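Local coordinates for (R)-specific secondary-alkylsulfatase (Pseudomonas sp., PDB 4AXH), which hydrolyses (R)-secondary-alkyl sulfates with strict inversion of configuration, using two zinc ions to give (S)-alcohols and sulfate, at residues V82-G87 / L130-M135; T136-E139 / L144-I147; I182-G187 / Q353-P358; Q285-S290 / A309-P314. All coordinates share one frame; numbering follows the deposited sequence.

Interaction 1 of 4, residues V82-G87 / L130-M135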
# COMPACT_ATOMS: atom_id res chain seq x y z
N VAL A 82 32.54 19.08 6.34
CA VAL A 82 31.33 19.87 6.06
C VAL A 82 30.08 19.00 6.20
O VAL A 82 30.03 17.92 5.62
CB VAL A 82 31.39 20.64 4.70
CG1 VAL A 82 30.32 21.72 4.64
CG2 VAL A 82 32.76 21.26 4.48
N VAL A 83 29.11 19.50 6.99
CA VAL A 83 27.82 18.87 7.29
C VAL A 83 26.72 19.55 6.47
O VAL A 83 25.84 18.87 5.94
CB VAL A 83 27.52 18.93 8.83
CG1 VAL A 83 26.07 18.59 9.16
CG2 VAL A 83 28.44 18.00 9.59
N TRP A 84 26.76 20.91 6.43
CA TRP A 84 25.78 21.76 5.77
C TRP A 84 26.49 22.95 5.16
O TRP A 84 27.19 23.68 5.88
CB TRP A 84 24.76 22.26 6.81
CG TRP A 84 23.55 22.90 6.20
CD1 TRP A 84 23.24 24.23 6.18
CD2 TRP A 84 22.47 22.22 5.53
NE1 TRP A 84 22.02 24.42 5.54
CE2 TRP A 84 21.53 23.21 5.14
CE3 TRP A 84 22.21 20.88 5.22
CZ2 TRP A 84 20.34 22.88 4.50
CZ3 TRP A 84 21.03 20.56 4.57
CH2 TRP A 84 20.11 21.55 4.23
N ASP A 85 26.30 23.15 3.85
CA ASP A 85 26.92 24.24 3.09
C ASP A 85 25.87 24.98 2.26
O ASP A 85 25.29 24.40 1.34
CB ASP A 85 28.05 23.69 2.18
CG ASP A 85 29.09 24.69 1.71
OD1 ASP A 85 28.90 25.92 1.95
OD2 ASP A 85 30.10 24.26 1.08
N MET A 86 25.60 26.23 2.62
CA MET A 86 24.65 27.10 1.93
C MET A 86 25.36 27.91 0.83
O MET A 86 24.73 28.26 -0.17
CB MET A 86 23.95 28.04 2.92
CG MET A 86 22.71 27.43 3.52
SD MET A 86 21.35 27.15 2.33
CE MET A 86 21.04 28.82 1.84
N GLY A 87 26.67 28.15 1.00
CA GLY A 87 27.53 28.85 0.06
C GLY A 87 27.61 28.18 -1.30
O GLY A 87 27.95 28.84 -2.29
N LEU A 130 19.26 25.90 7.98
CA LEU A 130 20.51 25.45 8.58
C LEU A 130 20.47 23.92 8.65
O LEU A 130 21.32 23.33 9.30
CB LEU A 130 20.69 26.10 9.97
CG LEU A 130 21.41 27.45 10.01
CD1 LEU A 130 20.48 28.58 9.66
CD2 LEU A 130 21.93 27.74 11.38
N ASP A 131 19.48 23.30 7.93
CA ASP A 131 19.15 21.86 7.95
C ASP A 131 17.97 21.60 6.99
O ASP A 131 17.18 22.53 6.76
CB ASP A 131 18.64 21.53 9.40
CG ASP A 131 18.40 20.07 9.76
OD1 ASP A 131 19.34 19.42 10.27
OD2 ASP A 131 17.25 19.62 9.65
N PRO A 132 17.71 20.34 6.54
CA PRO A 132 16.48 20.07 5.80
C PRO A 132 15.19 20.59 6.48
O PRO A 132 14.26 21.01 5.81
CB PRO A 132 16.48 18.54 5.72
CG PRO A 132 17.90 18.15 5.71
CD PRO A 132 18.52 19.09 6.68
N ALA A 133 15.15 20.58 7.82
CA ALA A 133 13.97 21.04 8.56
C ALA A 133 14.20 22.38 9.31
O ALA A 133 15.26 22.98 9.21
CB ALA A 133 13.50 19.95 9.51
N ASN A 134 13.16 22.85 10.02
CA ASN A 134 13.17 24.08 10.80
C ASN A 134 13.02 23.77 12.28
O ASN A 134 12.44 22.73 12.66
CB ASN A 134 11.98 25.01 10.39
CG ASN A 134 11.87 25.35 8.93
OD1 ASN A 134 12.84 25.28 8.14
ND2 ASN A 134 10.68 25.74 8.53
N MET A 135 13.52 24.71 13.12
CA MET A 135 13.41 24.66 14.57
C MET A 135 12.60 25.90 14.99
O MET A 135 12.96 27.03 14.66
CB MET A 135 14.83 24.70 15.21
CG MET A 135 14.86 24.56 16.74
SD MET A 135 16.46 25.05 17.48
CE MET A 135 17.51 23.63 17.00
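Trp84 lays its indole against the chain from Leu130 to Pro132. The Leu130-Asp131 peptide runs over one face of the ring, offset toward its rim, with Leu130 C 3.5 Å from Trp84 NE1 and Asp131 N 3.5 Å from Trp84 CE2. At the far end of the indole, Trp84 CZ3 meets Pro132 CD at 3.6 Å. The two side chains pass in opposite directions, the rigid proline giving the six-membered ring a fixed apolar partner. With CG anti to the backbone N (chi1 -167°), the broad indole spans all three residues, while its NE1 donates to the carbonyl of Gly129. This packed side is wholly buried. The remainder of 82-87 is looser: Val82, Asp85 and Gly87 are partly exposed and make no contact with 130-135. Asp131, whose side chain sets out away from the tryptophan, accepts at OD2 from Ala133 N (2.9 Å) and hydrogen-bonds Thr151 there and Thr155 through OD1. Val83 and Trp84 form a classic beta bulge facing Ile75. Asp131 OD2, accepting from Ala133 N two residues on, closes an Asx turn, here in the metallo-beta-lactamase domain, on a loop where the side chain of Pro132 lies about 7 Å from a bound zinc.

Interaction 2 of 4, residues T136-E139 / L144-I147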
# COMPACT_ATOMS: atom_id res chain seq x y z
N THR A 136 11.50 25.68 15.68
CA THR A 136 10.68 26.78 16.20
C THR A 136 11.13 27.04 17.66
O THR A 136 11.18 26.11 18.47
CB THR A 136 9.21 26.41 16.13
OG1 THR A 136 8.87 26.06 14.77
CG2 THR A 136 8.32 27.51 16.68
N ILE A 137 11.52 28.29 17.96
CA ILE A 137 11.94 28.67 19.31
C ILE A 137 10.93 29.60 19.97
O ILE A 137 10.83 30.75 19.57
CB ILE A 137 13.38 29.24 19.38
CG1 ILE A 137 14.39 28.28 18.75
CG2 ILE A 137 13.74 29.53 20.84
CD1 ILE A 137 15.54 28.94 18.06
N ILE A 138 10.20 29.10 20.96
CA ILE A 138 9.23 29.86 21.75
C ILE A 138 9.96 30.31 23.01
O ILE A 138 10.57 29.48 23.70
CB ILE A 138 7.95 29.05 22.12
CG1 ILE A 138 7.43 28.18 20.98
CG2 ILE A 138 6.85 29.95 22.66
CD1 ILE A 138 6.56 26.97 21.46
N GLU A 139 9.88 31.61 23.33
CA GLU A 139 10.51 32.14 24.54
C GLU A 139 9.91 31.63 25.86
O GLU A 139 10.28 30.53 26.30
CB GLU A 139 10.81 33.63 24.44
CG GLU A 139 12.11 33.78 23.66
CD GLU A 139 12.52 35.10 23.07
OE1 GLU A 139 11.93 36.15 23.42
OE2 GLU A 139 13.52 35.10 22.32
N LEU A 144 13.37 28.14 27.37
CA LEU A 144 12.92 28.03 25.98
C LEU A 144 12.11 26.78 25.73
O LEU A 144 12.44 25.70 26.23
CB LEU A 144 14.11 28.03 24.99
CG LEU A 144 15.11 29.19 25.01
CD1 LEU A 144 16.24 28.90 24.07
CD2 LEU A 144 14.48 30.50 24.62
N VAL A 145 11.07 26.92 24.91
CA VAL A 145 10.27 25.79 24.46
C VAL A 145 10.49 25.65 22.99
O VAL A 145 10.35 26.61 22.23
CB VAL A 145 8.81 25.68 24.96
CG1 VAL A 145 8.14 27.03 25.00
CG2 VAL A 145 8.00 24.66 24.18
N LEU A 146 11.01 24.49 22.62
CA LEU A 146 11.40 24.17 21.27
C LEU A 146 10.45 23.22 20.60
O LEU A 146 9.98 22.25 21.20
CB LEU A 146 12.79 23.54 21.32
CG LEU A 146 13.98 24.37 20.99
CD1 LEU A 146 14.09 25.59 21.85
CD2 LEU A 146 15.22 23.53 21.13
N ILE A 147 10.15 23.48 19.35
CA ILE A 147 9.39 22.54 18.54
C ILE A 147 10.33 22.08 17.46
O ILE A 147 10.80 22.89 16.67
CB ILE A 147 7.88 22.83 18.16
CG1 ILE A 147 7.53 22.37 16.76
CG2 ILE A 147 7.36 24.24 18.48
CD1 ILE A 147 7.21 20.94 16.69
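Ile138 and Val145 face each other as a hydrogen-bonded antiparallel pair, and Ile138 N reaches Val145 O at 2.8 Å. The side chain of Ile138 can be followed across the partner strand. Its CB sits 3.5 Å from Val145 CG1; CG1 then lies against the carbonyl oxygen of Val145, also at 3.5 Å. The CG2 branch stays near Val145 CG1, whereas CD1 at the tip reaches Val145 CG2 at 3.8 Å and Ile147 CG2 at 4.1 Å. This reach follows from CG1 being anti to the carbonyl carbon (chi1 -41°), which sends the longer branch along the neighbouring strand. Strands 135-138 and 144-147 form a beta hairpin within the larger mixed sheet of the metallo-beta-lactamase domain, running at 156° to each other, and 144-147 is the point where the sheet changes from antiparallel to parallel neighbours. Thr136 and Ile147 make a second hydrogen-bonded pair, joined through both backbone amides, and their side chains lie side by side on the face of Ile138. Beta-branched residues suit such extended strands. On the other face Ile137 CG2 touches both Leu144 CD2 and Leu146 CD1, at 4.0 and 4.1 Å; helix 153-164 covers this face, Tyr163 on Ile137 and Leu144, Leu160 on Leu146. Thr136 OG1 hydrogen-bonds Gln354, and the carboxylate of Glu139 is held at the hairpin end by Arg167 and Tyr163.

Interaction 3 of 4, residues I182-G187 / Q353-P358. With ZN (zinc ion), chain C.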
# COMPACT_ATOMS: atom_id res chain seq x y z
N ILE A 182 13.25 11.62 11.32
CA ILE A 182 14.62 11.94 11.73
C ILE A 182 15.01 13.42 11.62
O ILE A 182 15.84 13.89 12.40
CB ILE A 182 15.70 10.98 11.16
CG1 ILE A 182 15.12 9.59 10.82
CG2 ILE A 182 16.87 10.82 12.16
CD1 ILE A 182 15.94 8.69 9.76
N ASP A 183 14.40 14.15 10.70
CA ASP A 183 14.67 15.58 10.52
C ASP A 183 14.00 16.43 11.59
O ASP A 183 14.14 17.66 11.61
CB ASP A 183 14.33 16.06 9.08
CG ASP A 183 12.98 15.63 8.50
OD1 ASP A 183 12.53 14.49 8.77
OD2 ASP A 183 12.40 16.42 7.72
N HIS A 184 13.31 15.76 12.52
CA HIS A 184 12.60 16.45 13.58
C HIS A 184 13.07 16.10 14.98
O HIS A 184 13.01 16.97 15.86
CB HIS A 184 11.08 16.33 13.36
CG HIS A 184 10.66 16.91 12.04
ND1 HIS A 184 10.36 18.25 11.91
CD2 HIS A 184 10.62 16.33 10.82
CE1 HIS A 184 10.13 18.45 10.62
NE2 HIS A 184 10.26 17.31 9.93
N PHE A 185 13.61 14.88 15.19
CA PHE A 185 14.14 14.43 16.50
C PHE A 185 15.67 14.21 16.50
O PHE A 185 16.27 14.09 17.58
CB PHE A 185 13.43 13.15 16.98
CG PHE A 185 13.57 11.90 16.12
CD1 PHE A 185 14.75 11.16 16.13
CD2 PHE A 185 12.50 11.42 15.38
CE1 PHE A 185 14.88 10.00 15.34
CE2 PHE A 185 12.62 10.24 14.61
CZ PHE A 185 13.81 9.55 14.58
N GLY A 186 16.26 14.11 15.31
CA GLY A 186 17.65 13.75 15.07
C GLY A 186 18.75 14.49 15.79
O GLY A 186 19.81 13.93 16.02
N GLY A 187 18.52 15.76 16.10
CA GLY A 187 19.51 16.59 16.77
C GLY A 187 19.28 16.87 18.23
O GLY A 187 20.01 17.68 18.81
N GLN A 353 5.56 26.35 9.87
CA GLN A 353 5.80 24.94 9.54
C GLN A 353 7.20 24.49 9.94
O GLN A 353 8.02 25.32 10.34
CB GLN A 353 5.60 24.73 8.04
CG GLN A 353 4.18 24.87 7.56
CD GLN A 353 4.15 25.61 6.29
OE1 GLN A 353 5.01 26.44 6.00
NE2 GLN A 353 3.14 25.32 5.51
N GLN A 354 7.47 23.19 9.79
CA GLN A 354 8.77 22.63 10.13
C GLN A 354 9.65 22.40 8.87
O GLN A 354 10.74 21.84 8.93
CB GLN A 354 8.63 21.42 11.06
CG GLN A 354 7.87 21.74 12.36
CD GLN A 354 8.64 22.74 13.22
OE1 GLN A 354 8.41 23.95 13.19
NE2 GLN A 354 9.57 22.25 13.99
N HIS A 355 9.16 22.89 7.75
CA HIS A 355 9.85 22.98 6.49
C HIS A 355 9.31 24.24 5.90
O HIS A 355 8.10 24.46 5.99
CB HIS A 355 9.54 21.81 5.56
CG HIS A 355 10.20 20.54 5.96
ND1 HIS A 355 11.56 20.41 5.90
CD2 HIS A 355 9.66 19.41 6.45
CE1 HIS A 355 11.81 19.19 6.34
NE2 HIS A 355 10.69 18.55 6.68
N ASN A 356 10.19 25.08 5.32
CA ASN A 356 9.83 26.33 4.63
C ASN A 356 9.28 27.49 5.46
O ASN A 356 9.26 27.44 6.68
CB ASN A 356 8.98 26.08 3.40
CG ASN A 356 9.43 24.90 2.59
OD1 ASN A 356 8.82 23.84 2.63
ND2 ASN A 356 10.49 25.07 1.82
N TRP A 357 8.83 28.53 4.76
CA TRP A 357 8.40 29.84 5.26
C TRP A 357 6.97 29.87 5.81
O TRP A 357 6.12 29.05 5.40
CB TRP A 357 8.58 30.92 4.15
CG TRP A 357 8.02 30.48 2.84
CD1 TRP A 357 6.74 30.60 2.41
CD2 TRP A 357 8.69 29.64 1.90
NE1 TRP A 357 6.59 29.95 1.21
CE2 TRP A 357 7.77 29.34 0.88
CE3 TRP A 357 9.99 29.09 1.83
CZ2 TRP A 357 8.11 28.55 -0.24
CZ3 TRP A 357 10.32 28.28 0.75
CH2 TRP A 357 9.40 28.02 -0.27
N PRO A 358 6.66 30.90 6.64
CA PRO A 358 5.29 31.02 7.17
C PRO A 358 4.31 31.70 6.21
O PRO A 358 4.73 32.40 5.32
CB PRO A 358 5.50 31.92 8.42
CG PRO A 358 6.98 32.07 8.60
CD PRO A 358 7.52 31.94 7.23
ZN ZN C . 10.34 17.05 7.92
O HOH W 1 10.10 14.97 7.63
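The HxHxDH metal-binding motif of the metallo-beta-lactamase superfamily supplies Asp183 and His184, which meet His355 across one zinc of the dinuclear site. Asp183 OD2 lies 2.2 Å from this zinc, while His184 NE2 and His355 NE2 each stand 2.0 Å away. A water at 2.1 Å and the carboxylate of Asp310 bring the ligands to five. The metal, not a hydrogen bond, brings these atoms together: Asp183 OD2 lies at the edge of the His355 ring, 2.9 Å from NE2. The two imidazole planes stand 89° apart, and each ring turns its NE2 to the metal. Asp183 has CG between the backbone N and the carbonyl carbon (chi1 47°), which turns OD2 to the zinc and leaves OD1 a weak hydrogen bond from the water. Histidine suits a place where one nitrogen binds metal and the other takes a second-shell partner: His184 ND1 bonds Asp148, and His355 ND1 has a weak bond to Pro132 O. Beside them Gln354 CB abuts the edge of the His184 ring, 3.4 Å from CE1. The bent chain of Gln354 carries its amide to Ile147 O, Asp148 and Asn307. The site thus lies between the short helix 182-185, with helix 210-219 packed behind it, and the loop from strand 350-352 to strand 359-360, whose Trp357 rests on helix 103-111.

Interaction 4 of 4, residues Q285-S290 / A309-P314. With ZN (zinc ion), chain D; ZN (zinc ion), chain C.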
# COMPACT_ATOMS: atom_id res chain seq x y z
N GLN A 285 -2.88 18.75 18.28
CA GLN A 285 -3.92 18.05 17.52
C GLN A 285 -3.30 16.81 16.87
O GLN A 285 -2.48 16.97 15.97
CB GLN A 285 -4.52 18.96 16.43
CG GLN A 285 -5.46 18.21 15.46
CD GLN A 285 -5.71 18.88 14.13
OE1 GLN A 285 -5.03 19.85 13.74
NE2 GLN A 285 -6.69 18.34 13.39
N LEU A 286 -3.69 15.61 17.31
CA LEU A 286 -3.15 14.39 16.73
C LEU A 286 -3.55 14.23 15.26
O LEU A 286 -4.73 14.22 14.96
CB LEU A 286 -3.63 13.15 17.53
CG LEU A 286 -2.93 12.79 18.85
CD1 LEU A 286 -3.59 11.54 19.46
CD2 LEU A 286 -1.49 12.46 18.64
N THR A 287 -2.56 14.10 14.36
CA THR A 287 -2.79 13.87 12.92
C THR A 287 -2.18 12.54 12.51
O THR A 287 -1.49 12.45 11.49
CB THR A 287 -2.30 15.04 12.06
OG1 THR A 287 -0.91 15.17 12.26
CG2 THR A 287 -2.98 16.34 12.38
N LEU A 288 -2.45 11.49 13.30
CA LEU A 288 -1.88 10.15 13.09
C LEU A 288 -2.19 9.49 11.77
O LEU A 288 -3.36 9.33 11.40
CB LEU A 288 -2.19 9.19 14.26
CG LEU A 288 -1.98 9.70 15.71
CD1 LEU A 288 -2.42 8.66 16.71
CD2 LEU A 288 -0.52 10.11 15.98
N GLY A 289 -1.10 9.11 11.08
CA GLY A 289 -1.13 8.39 9.82
C GLY A 289 -1.09 9.20 8.53
O GLY A 289 -1.09 8.62 7.43
N SER A 290 -1.11 10.55 8.63
CA SER A 290 -1.07 11.41 7.43
C SER A 290 0.39 11.44 6.85
O SER A 290 0.81 10.44 6.30
CB SER A 290 -1.65 12.79 7.74
OG SER A 290 -1.01 13.43 8.82
N ALA A 309 3.47 21.16 11.44
CA ALA A 309 4.57 20.21 11.25
C ALA A 309 4.89 20.13 9.73
O ALA A 309 5.14 21.19 9.14
CB ALA A 309 4.17 18.83 11.81
N ASP A 310 4.81 18.91 9.12
CA ASP A 310 5.00 18.65 7.67
C ASP A 310 3.68 18.26 6.98
O ASP A 310 3.70 17.71 5.86
CB ASP A 310 5.99 17.50 7.45
CG ASP A 310 7.36 17.69 8.04
OD1 ASP A 310 7.60 18.75 8.68
OD2 ASP A 310 8.21 16.77 7.86
N ASN A 311 2.54 18.52 7.68
CA ASN A 311 1.21 18.19 7.19
C ASN A 311 0.70 19.02 6.03
O ASN A 311 -0.19 18.55 5.30
CB ASN A 311 0.23 18.19 8.35
CG ASN A 311 0.62 17.18 9.37
OD1 ASN A 311 0.91 16.03 9.05
ND2 ASN A 311 0.74 17.64 10.61
N ALA A 312 1.24 20.23 5.86
CA ALA A 312 0.79 21.09 4.77
C ALA A 312 1.90 22.03 4.33
O ALA A 312 1.77 23.24 4.48
CB ALA A 312 -0.45 21.87 5.21
N PRO A 313 2.99 21.51 3.74
CA PRO A 313 4.08 22.41 3.33
C PRO A 313 3.83 23.11 1.98
O PRO A 313 2.94 22.70 1.23
CB PRO A 313 5.29 21.47 3.30
CG PRO A 313 4.74 20.16 2.92
CD PRO A 313 3.34 20.10 3.45
N PRO A 314 4.62 24.14 1.63
CA PRO A 314 4.42 24.87 0.37
C PRO A 314 4.95 24.19 -0.89
O PRO A 314 5.71 24.80 -1.67
CB PRO A 314 5.11 26.22 0.60
CG PRO A 314 5.63 26.20 1.96
CD PRO A 314 5.67 24.78 2.43
ZN ZN D . 8.13 14.62 8.22
ZN ZN C . 10.34 17.05 7.92
O HOH W 1 10.10 14.97 7.63
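Asn311 brings its carboxamide up to two hydroxyls of the facing turn: OD1 lies 3.2 Å from Ser290 OG, and ND2 lies 3.4 Å from Thr287 OG1. With CG anti to the carbonyl carbon (chi1 -61°), the amide extends from its own loop toward 285-290, and Thr287 approaches from the opposite direction. ND2 has a clear hydrogen bond to Asn297, whose own amide donates to Gln285, so a chain of amides fixes the rotation of the group. An asparagine suits this spot because it offers a donor and an acceptor side by side in a buried place. Both hydroxyl residues belong to a type II beta turn, Thr287 to Ser290, with Gly289 taking the positive phi (93°) that such a turn needs at its third position. Ser290 OG also lies 2.9 Å from Thr287 O, across the turn. Here the second sheet of the metallo-beta-lactamase domain gives way to metal-binding loops: Glu291, a zinc ligand, directly follows Ser290, and Asp310 directly precedes Asn311. Asp310 OD2 bridges both zincs, at 2.1 and 2.2 Å. Beyond this, Tyr336 of helix 330-344 packs on Thr287 and Ser290, and Trp333 of the same helix donates to Asn311 O.

All four contacts are buried, yet their chemistry follows their place. Interaction 2 is regular sheet, sealed by backbone bonds and aliphatic branches; interaction 1 is an aromatic ring on a loop, with its outer strand partly exposed. Interactions 3 and 4 are polar and lie around the zincs, one binding metal across its two segments, the other joining a turn and a loop next to zinc ligands. Interaction 4 is nested within the long loop closed by interaction 3, and the two share a zinc, a water and the Gln354 N to Ala309 O bond of 3.1 Å. Residues 353-358 connect widely: Gln354 O accepts from Asn134 N of interaction 1, while its amide reaches interaction 2.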